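Local structure of CalG4 (Micromonospora echinospora, 3IA7) at residues Ala75-His80 and Val158-Ser163; Gly132-Asn137 and Lys195-Phe200; Leu188-Leu193 and Asp391-Tyr396. The protein belongs to the GT-B structural clan, whose members pair two Rossmann-like domains, each built on a parallel sheet, across an interdomain cleft. All blocks are in the same frame, centred on the assembly; numbering follows the deposited sequence.

Interaction 1 (Ala75-His80 and Val158-Ser163); sequences AETQLH and VEAVHS
The contact of Thr77 and His80 with Val158, Ala160 and Val161 is a small apolar meeting at the protein surface, between the first turns of helix 75-98 and the start of helix 159-170 with its N-cap Val158, and no hydrogen bond crosses it. The short axes run almost parallel, 17° between their directions and 9.7 Å apart at closest approach. Thr77 divides its two branches between neighbours. With CG2 anti to the backbone N and OG1 beside it (chi1 -66°), the hydroxyl oxygen OG1 lies 3.5 Å from Val158 CG1 while methyl CG2 faces Ala160 CB at 3.9 Å. In the Rossmann-like seven-stranded domain, helix 75-98 belongs to the connection from edge strand 53-56 back to strand 105-109, whereas helix 159-170 lies in the long excursion between strands 127-131 and 189-191; the contact therefore joins two separate interstrand connections. One turn beyond Thr77, His80 places its CB 3.6 Å from Val161 CG2, and its side chain also touches Gln152 and Pro155 of the loop preceding Val158. Glu76 O lies 3.4 Å above one face of the His80 ring, toward its rim. The carbonyl oxygen of Val158 receives His162 N at 2.8 Å.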
loop_
_atom_site.group_PDB
_atom_site.type_symbol
_atom_site.label_atom_id
_atom_site.label_comp_id
_atom_site.label_asym_id
_atom_site.label_seq_id
_atom_site.Cartn_x
_atom_site.Cartn_y
_atom_site.Cartn_z
ATOM N N ALA A 75 1.691 33.368 21.774
ATOM C CA ALA A 75 1.239 32.119 21.152
ATOM C C ALA A 75 2.398 31.336 20.548
ATOM O O ALA A 75 2.407 30.098 20.589
ATOM C CB ALA A 75 0.192 32.404 20.109
ATOM N N GLU A 76 3.383 32.062 20.007
ATOM C CA GLU A 76 4.608 31.446 19.447
ATOM C C GLU A 76 5.399 30.614 20.469
ATOM O O GLU A 76 5.751 29.446 20.209
ATOM C CB GLU A 76 5.524 32.529 18.878
ATOM C CG GLU A 76 5.276 32.842 17.420
ATOM C CD GLU A 76 6.202 33.940 16.911
ATOM O OE1 GLU A 76 7.032 34.443 17.712
ATOM O OE2 GLU A 76 6.101 34.275 15.714
ATOM N N THR A 77 5.693 31.245 21.614
ATOM C CA THR A 77 6.306 30.580 22.772
ATOM C C THR A 77 5.499 29.390 23.280
ATOM O O THR A 77 6.086 28.360 23.627
ATOM C CB THR A 77 6.558 31.572 23.916
ATOM O OG1 THR A 77 7.548 32.501 23.483
ATOM C CG2 THR A 77 7.075 30.889 25.176
ATOM N N GLN A 78 4.171 29.539 23.324
ATOM C CA GLN A 78 3.272 28.458 23.732
ATOM C C GLN A 78 3.355 27.265 22.798
ATOM O O GLN A 78 3.344 26.120 23.252
ATOM C CB GLN A 78 1.829 28.953 23.856
ATOM C CG GLN A 78 1.625 29.926 25.031
ATOM C CD GLN A 78 2.260 29.411 26.315
ATOM O OE1 GLN A 78 2.176 28.204 26.635
ATOM N NE2 GLN A 78 2.923 30.308 27.047
ATOM N N LEU A 79 3.448 27.545 21.497
ATOM C CA LEU A 79 3.648 26.503 20.514
ATOM C C LEU A 79 4.938 25.740 20.738
ATOM O O LEU A 79 4.929 24.509 20.671
ATOM C CB LEU A 79 3.650 27.063 19.091
ATOM C CG LEU A 79 2.349 27.666 18.584
ATOM C CD1 LEU A 79 2.610 28.133 17.138
ATOM C CD2 LEU A 79 1.227 26.626 18.648
ATOM N N HIS A 80 6.053 26.454 20.931
ATOM C CA HIS A 80 7.304 25.777 21.272
ATOM C C HIS A 80 7.212 24.969 22.565
ATOM O O HIS A 80 7.824 23.905 22.670
ATOM C CB HIS A 80 8.459 26.750 21.409
ATOM C CG HIS A 80 8.749 27.536 20.157
ATOM N ND1 HIS A 80 8.653 26.983 18.898
ATOM C CD2 HIS A 80 9.185 28.804 19.981
ATOM C CE1 HIS A 80 8.999 27.886 17.995
ATOM N NE2 HIS A 80 9.310 29.006 18.627
ATOM N N VAL A 158 14.663 31.487 22.593
ATOM C CA VAL A 158 13.553 31.967 23.421
ATOM C C VAL A 158 13.769 31.523 24.871
ATOM O O VAL A 158 13.845 30.324 25.161
ATOM C CB VAL A 158 12.167 31.467 22.877
ATOM C CG1 VAL A 158 11.000 31.998 23.746
ATOM C CG2 VAL A 158 11.961 31.786 21.384
ATOM N N GLU A 159 13.856 32.501 25.784
ATOM C CA GLU A 159 14.155 32.274 27.182
ATOM C C GLU A 159 13.338 31.159 27.888
ATOM O O GLU A 159 13.926 30.308 28.562
ATOM C CB GLU A 159 14.047 33.592 27.987
ATOM C CG GLU A 159 14.084 33.393 29.482
ATOM C CD GLU A 159 15.340 32.695 29.942
ATOM O OE1 GLU A 159 16.404 32.893 29.311
ATOM O OE2 GLU A 159 15.264 31.957 30.948
ATOM N N ALA A 160 12.006 31.200 27.750
ATOM C CA ALA A 160 11.092 30.208 28.370
ATOM C C ALA A 160 11.383 28.758 27.904
ATOM O O ALA A 160 11.234 27.789 28.680
ATOM C CB ALA A 160 9.626 30.577 28.055
ATOM N N VAL A 161 11.766 28.618 26.635
ATOM C CA VAL A 161 12.061 27.322 26.016
ATOM C C VAL A 161 13.477 26.864 26.382
ATOM O O VAL A 161 13.693 25.727 26.778
ATOM C CB VAL A 161 11.914 27.385 24.487
ATOM C CG1 VAL A 161 12.191 26.017 23.828
ATOM C CG2 VAL A 161 10.512 27.887 24.113
ATOM N N HIS A 162 14.436 27.776 26.230
ATOM C CA HIS A 162 15.834 27.515 26.525
ATOM C C HIS A 162 16.003 27.008 27.969
ATOM O O HIS A 162 16.748 26.044 28.200
ATOM C CB HIS A 162 16.662 28.796 26.290
ATOM C CG HIS A 162 18.126 28.626 26.556
ATOM N ND1 HIS A 162 18.683 28.832 27.804
ATOM C CD2 HIS A 162 19.135 28.210 25.751
ATOM C CE1 HIS A 162 19.983 28.591 27.745
ATOM N NE2 HIS A 162 20.281 28.204 26.511
ATOM N N SER A 163 15.326 27.650 28.933
ATOM C CA SER A 163 15.524 27.288 30.333
ATOM C C SER A 163 15.016 25.860 30.572
ATOM O O SER A 163 15.672 25.064 31.258
ATOM C CB SER A 163 14.857 28.297 31.284
ATOM O OG SER A 163 13.461 28.364 31.040
#

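Interaction 2 (Gly132-Asn137 and Lys195-Phe200); sequences GGFAAN and KSFQPF
Two polar bonds join Gln198 to Ala135: the side-chain amide of Gln198 pairs with both the N-H and the C=O of Ala135, accepting one bond and donating the other. The carbonyl OE1 of Gln198 accepts from Ala135 N at 2.8 Å, and NE2 of the same amide donates to Ala135 O at 3.0 Å. Neither bond is straight: the N-H...O angles are 139° and 146°, and both donors are tilted from the planes of the carbonyls they meet. A third bond, from Gln198 NE2 to Pro199 O at 3.1 Å, lies in the carbonyl plane on a lone pair, so that three hydrogen bonds together fix the rotation of this buried amide. The bend at chi2 (74°) turns the amide of Gln198 toward the 132-137 loop.

The apolar part centres on the Phe134 ring. Pro199 CD sits over one face, 3.6 Å from the ring centroid, in a CH-pi contact displaced toward the CD1 side. Phe197 meets the same ring obliquely, its CD2 3.7 Å from Phe134 CE1. Phe197 O, close to that CE1 atom, also accepts a hydrogen bond from Arg336 NE of helix 331-339.

Both segments follow neighbouring parallel strands, 127-131 and 189-191, and pack against helices of the six-stranded domain, an arrangement characteristic of loops at the C-terminal ends of the strands in Rossmann-like domains, here at the domain boundary of a GT-B fold.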
loop_
_atom_site.group_PDB
_atom_site.type_symbol
_atom_site.label_atom_id
_atom_site.label_comp_id
_atom_site.label_asym_id
_atom_site.label_seq_id
_atom_site.Cartn_x
_atom_site.Cartn_y
_atom_site.Cartn_z
ATOM N N GLY A 132 9.863 12.221 7.241
ATOM C CA GLY A 132 9.014 12.308 6.059
ATOM C C GLY A 132 9.185 13.663 5.376
ATOM O O GLY A 132 8.514 13.902 4.398
ATOM N N GLY A 133 10.025 14.555 5.915
ATOM C CA GLY A 133 10.229 15.934 5.318
ATOM C C GLY A 133 11.701 16.076 4.941
ATOM O O GLY A 133 12.429 15.086 4.989
ATOM N N PHE A 134 12.150 17.285 4.589
ATOM C CA PHE A 134 13.528 17.499 4.178
ATOM C C PHE A 134 14.465 17.219 5.333
ATOM O O PHE A 134 14.194 17.581 6.493
ATOM C CB PHE A 134 13.723 18.948 3.684
ATOM C CG PHE A 134 12.848 19.303 2.517
ATOM C CD1 PHE A 134 12.666 18.379 1.477
ATOM C CD2 PHE A 134 12.204 20.524 2.447
ATOM C CE1 PHE A 134 11.854 18.668 0.370
ATOM C CE2 PHE A 134 11.388 20.842 1.312
ATOM C CZ PHE A 134 11.218 19.894 0.283
ATOM N N ALA A 135 15.555 16.536 5.000
ATOM C CA ALA A 135 16.704 16.436 5.891
ATOM C C ALA A 135 17.412 17.797 6.188
ATOM O O ALA A 135 17.328 18.737 5.379
ATOM C CB ALA A 135 17.682 15.431 5.301
ATOM N N ALA A 136 18.103 17.865 7.321
ATOM C CA ALA A 136 18.802 19.076 7.744
ATOM C C ALA A 136 20.247 18.730 7.970
ATOM O O ALA A 136 20.598 17.645 8.466
ATOM C CB ALA A 136 18.180 19.688 9.022
ATOM N N ASN A 137 21.099 19.652 7.561
ATOM C CA ASN A 137 22.512 19.588 7.925
ATOM C C ASN A 137 23.046 21.014 8.002
ATOM O O ASN A 137 22.279 21.985 7.971
ATOM C CB ASN A 137 23.306 18.699 6.932
ATOM C CG ASN A 137 23.381 19.293 5.501
ATOM O OD1 ASN A 137 22.948 20.417 5.263
ATOM N ND2 ASN A 137 23.947 18.516 4.553
ATOM N N LYS A 195 16.129 11.404 -3.316
ATOM C CA LYS A 195 17.201 12.345 -3.097
ATOM C C LYS A 195 17.058 13.635 -3.931
ATOM O O LYS A 195 17.421 14.753 -3.482
ATOM C CB LYS A 195 18.549 11.665 -3.386
ATOM C CG LYS A 195 19.724 12.497 -2.894
ATOM C CD LYS A 195 21.040 11.676 -3.027
ATOM C CE LYS A 195 22.181 12.379 -2.302
ATOM N NZ LYS A 195 23.410 11.596 -2.508
ATOM N N SER A 196 16.545 13.510 -5.156
ATOM C CA SER A 196 16.507 14.688 -5.998
ATOM C C SER A 196 15.533 15.743 -5.463
ATOM O O SER A 196 15.530 16.881 -5.957
ATOM C CB SER A 196 16.132 14.339 -7.448
ATOM O OG SER A 196 14.891 13.671 -7.475
ATOM N N PHE A 197 14.598 15.319 -4.614
ATOM C CA PHE A 197 13.586 16.246 -4.096
ATOM C C PHE A 197 14.195 17.027 -2.909
ATOM O O PHE A 197 13.678 18.082 -2.516
ATOM C CB PHE A 197 12.337 15.486 -3.618
ATOM C CG PHE A 197 11.125 16.371 -3.402
ATOM C CD1 PHE A 197 10.610 17.119 -4.463
ATOM C CD2 PHE A 197 10.490 16.416 -2.169
ATOM C CE1 PHE A 197 9.455 17.959 -4.294
ATOM C CE2 PHE A 197 9.307 17.232 -1.987
ATOM C CZ PHE A 197 8.811 17.995 -3.084
ATOM N N GLN A 198 15.307 16.536 -2.358
ATOM C CA GLN A 198 15.968 17.203 -1.235
ATOM C C GLN A 198 16.779 18.484 -1.622
ATOM O O GLN A 198 17.760 18.418 -2.426
ATOM C CB GLN A 198 16.923 16.201 -0.554
ATOM C CG GLN A 198 17.839 16.820 0.481
ATOM C CD GLN A 198 17.101 17.176 1.786
ATOM O OE1 GLN A 198 16.246 16.410 2.248
ATOM N NE2 GLN A 198 17.475 18.312 2.421
ATOM N N PRO A 199 16.456 19.641 -0.990
ATOM C CA PRO A 199 17.315 20.851 -1.187
ATOM C C PRO A 199 18.770 20.579 -0.752
ATOM O O PRO A 199 18.964 19.915 0.286
ATOM C CB PRO A 199 16.664 21.919 -0.260
ATOM C CG PRO A 199 15.226 21.446 -0.040
ATOM C CD PRO A 199 15.316 19.898 -0.077
ATOM N N PHE A 200 19.770 21.048 -1.522
ATOM C CA PHE A 200 21.216 20.807 -1.201
ATOM C C PHE A 200 21.593 19.308 -1.033
ATOM O O PHE A 200 22.493 18.986 -0.242
ATOM C CB PHE A 200 21.630 21.579 0.083
ATOM C CG PHE A 200 21.453 23.066 -0.031
ATOM C CD1 PHE A 200 22.509 23.885 -0.458
ATOM C CD2 PHE A 200 20.227 23.656 0.254
ATOM C CE1 PHE A 200 22.337 25.276 -0.585
ATOM C CE2 PHE A 200 20.046 25.053 0.120
ATOM C CZ PHE A 200 21.091 25.857 -0.292
#

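Interaction 3 (Leu188-Leu193 and Asp391-Tyr396)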
loop_
_atom_site.group_PDB
_atom_site.type_symbol
_atom_site.label_atom_id
_atom_site.label_comp_id
_atom_site.label_asym_id
_atom_site.label_seq_id
_atom_site.Cartn_x
_atom_site.Cartn_y
_atom_site.Cartn_z
ATOM N N LEU A 188 22.533 7.678 11.763
ATOM C CA LEU A 188 21.787 7.295 10.537
ATOM C C LEU A 188 20.454 8.045 10.486
ATOM O O LEU A 188 19.731 8.147 11.495
ATOM C CB LEU A 188 21.521 5.756 10.452
ATOM C CG LEU A 188 20.647 5.272 9.258
ATOM C CD1 LEU A 188 21.413 5.492 7.899
ATOM C CD2 LEU A 188 20.162 3.804 9.443
ATOM N N THR A 189 20.138 8.596 9.309
ATOM C CA THR A 189 18.873 9.262 9.093
ATOM C C THR A 189 18.244 8.667 7.830
ATOM O O THR A 189 18.882 8.680 6.763
ATOM C CB THR A 189 19.059 10.802 8.920
ATOM O OG1 THR A 189 19.680 11.360 10.123
ATOM C CG2 THR A 189 17.661 11.472 8.753
ATOM N N ILE A 190 17.023 8.147 7.975
ATOM C CA ILE A 190 16.251 7.594 6.903
ATOM C C ILE A 190 15.250 8.675 6.506
ATOM O O ILE A 190 14.396 9.118 7.306
ATOM C CB ILE A 190 15.489 6.268 7.302
ATOM C CG1 ILE A 190 16.427 5.246 8.007
ATOM C CG2 ILE A 190 14.673 5.679 6.055
ATOM C CD1 ILE A 190 17.434 4.599 7.148
ATOM N N VAL A 191 15.378 9.124 5.265
ATOM C CA VAL A 191 14.562 10.199 4.764
ATOM C C VAL A 191 13.611 9.617 3.731
ATOM O O VAL A 191 14.074 9.013 2.728
ATOM C CB VAL A 191 15.471 11.266 4.074
ATOM C CG1 VAL A 191 14.608 12.377 3.530
ATOM C CG2 VAL A 191 16.503 11.833 5.056
ATOM N N PHE A 192 12.304 9.791 3.918
ATOM C CA PHE A 192 11.306 9.123 3.043
ATOM C C PHE A 192 10.999 9.933 1.794
ATOM O O PHE A 192 9.819 10.182 1.439
ATOM C CB PHE A 192 10.046 8.812 3.873
ATOM C CG PHE A 192 10.321 7.816 4.992
ATOM C CD1 PHE A 192 10.766 6.524 4.700
ATOM C CD2 PHE A 192 10.109 8.183 6.320
ATOM C CE1 PHE A 192 11.039 5.594 5.729
ATOM C CE2 PHE A 192 10.362 7.244 7.365
ATOM C CZ PHE A 192 10.856 5.974 7.063
ATOM N N LEU A 193 12.069 10.423 1.158
ATOM C CA LEU A 193 11.973 11.264 -0.042
ATOM C C LEU A 193 12.992 10.748 -1.034
ATOM O O LEU A 193 13.981 10.148 -0.617
ATOM C CB LEU A 193 12.386 12.727 0.214
ATOM C CG LEU A 193 11.704 13.470 1.385
ATOM C CD1 LEU A 193 12.259 14.857 1.435
ATOM C CD2 LEU A 193 10.248 13.601 1.247
ATOM N N ASP A 391 17.461 -2.590 5.242
ATOM C CA ASP A 391 18.864 -2.929 4.975
ATOM C C ASP A 391 19.811 -1.932 5.679
ATOM O O ASP A 391 20.808 -2.352 6.315
ATOM C CB ASP A 391 19.172 -2.946 3.455
ATOM C CG ASP A 391 18.582 -4.152 2.725
ATOM O OD1 ASP A 391 17.995 -5.079 3.346
ATOM O OD2 ASP A 391 18.763 -4.189 1.496
ATOM N N GLU A 392 19.468 -0.650 5.611
ATOM C CA GLU A 392 20.328 0.414 6.158
ATOM C C GLU A 392 20.295 0.288 7.672
ATOM O O GLU A 392 21.307 0.408 8.327
ATOM C CB GLU A 392 19.793 1.806 5.814
ATOM C CG GLU A 392 19.753 2.147 4.330
ATOM C CD GLU A 392 21.080 2.583 3.736
ATOM O OE1 GLU A 392 22.049 2.884 4.473
ATOM O OE2 GLU A 392 21.141 2.663 2.493
ATOM N N VAL A 393 19.116 0.047 8.227
ATOM C CA VAL A 393 19.033 -0.085 9.680
ATOM C C VAL A 393 19.812 -1.315 10.137
ATOM O O VAL A 393 20.581 -1.250 11.132
ATOM C CB VAL A 393 17.587 -0.191 10.158
ATOM C CG1 VAL A 393 17.561 -0.584 11.646
ATOM C CG2 VAL A 393 16.768 1.142 9.867
ATOM N N GLU A 394 19.613 -2.456 9.460
ATOM C CA GLU A 394 20.358 -3.663 9.860
ATOM C C GLU A 394 21.886 -3.531 9.719
ATOM O O GLU A 394 22.629 -3.992 10.589
ATOM C CB GLU A 394 19.860 -4.924 9.135
ATOM C CG GLU A 394 18.414 -5.307 9.518
ATOM C CD GLU A 394 18.031 -6.625 8.928
ATOM O OE1 GLU A 394 18.308 -6.826 7.722
ATOM O OE2 GLU A 394 17.468 -7.454 9.686
ATOM N N ALA A 395 22.333 -2.879 8.641
ATOM C CA ALA A 395 23.756 -2.591 8.425
ATOM C C ALA A 395 24.343 -1.655 9.506
ATOM O O ALA A 395 25.462 -1.862 9.955
ATOM C CB ALA A 395 24.002 -1.994 7.009
ATOM N N TYR A 396 23.581 -0.634 9.906
ATOM C CA TYR A 396 23.984 0.316 10.942
ATOM C C TYR A 396 24.185 -0.445 12.233
ATOM O O TYR A 396 25.219 -0.309 12.896
ATOM C CB TYR A 396 22.901 1.408 11.058
ATOM C CG TYR A 396 23.074 2.490 12.113
ATOM C CD1 TYR A 396 24.183 3.365 12.113
ATOM C CD2 TYR A 396 22.126 2.633 13.103
ATOM C CE1 TYR A 396 24.308 4.356 13.065
ATOM C CE2 TYR A 396 22.238 3.623 14.058
ATOM C CZ TYR A 396 23.319 4.484 14.036
ATOM O OH TYR A 396 23.373 5.509 14.956
#
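Glu392 O is met from two directions: Tyr396 N, one helical turn on, donates a hydrogen bond to it at 3.0 Å, and methyl CD2 of Leu188 rests against it at 3.8 Å. The rest of the contact is apolar, a worked example of a helix packed against the 188-193 segment. Leu188 carries most of it. Its CB stands almost squarely above the centre of the Tyr396 ring, 3.9 Å from the centroid and 7° from the normal, a CH-pi contact in which the ring presents its face to the leucine. With CG of Leu188 anti to the backbone N (chi1 175°), the end of the side chain carries CD2 past the ring to the helix backbone, where it also approaches Val393 CG2 at 4.3 Å.

Ile190, two residues further along, reaches out with CD1, which touches Glu392 CB at 3.9 Å and lies more loosely beside Val393. The carboxylate of Glu392 takes no part in this packing and instead pairs with Arg388 on its own helix.

The phenol of Tyr396 ends in a hydrogen bond to Ala127 O at the start of strand 127-131, the strand beside 189-191. Helix 385-400, the last of the chain, thus returns from the six-stranded domain to lie against the seven-stranded domain beside strands 127-131, 189-191 and 208-210, a crossing familiar from GT-B folds.

How the interactions relate
Interactions 2 and 3 form one continuous region, whereas interaction 1 stands apart. The centres of interactions 2 and 3 are about 14 Å apart, and their atoms meet where Leu193 CD1 packs on Phe134 CD1 at 3.5 Å; the chain runs from the strand of interaction 3 almost directly into the 195-200 segment of interaction 2. Interaction 2 joins two loops of the seven-stranded domain where they face helix 331-339 of the other, while interaction 3 brings the returning C-terminal helix onto the seven-stranded domain. Interaction 1 lies about 27 Å from interaction 2 and 32 Å from interaction 3, centre to centre, and belongs wholly to the seven-stranded domain. None of the three includes a residue that binds either calcium ion.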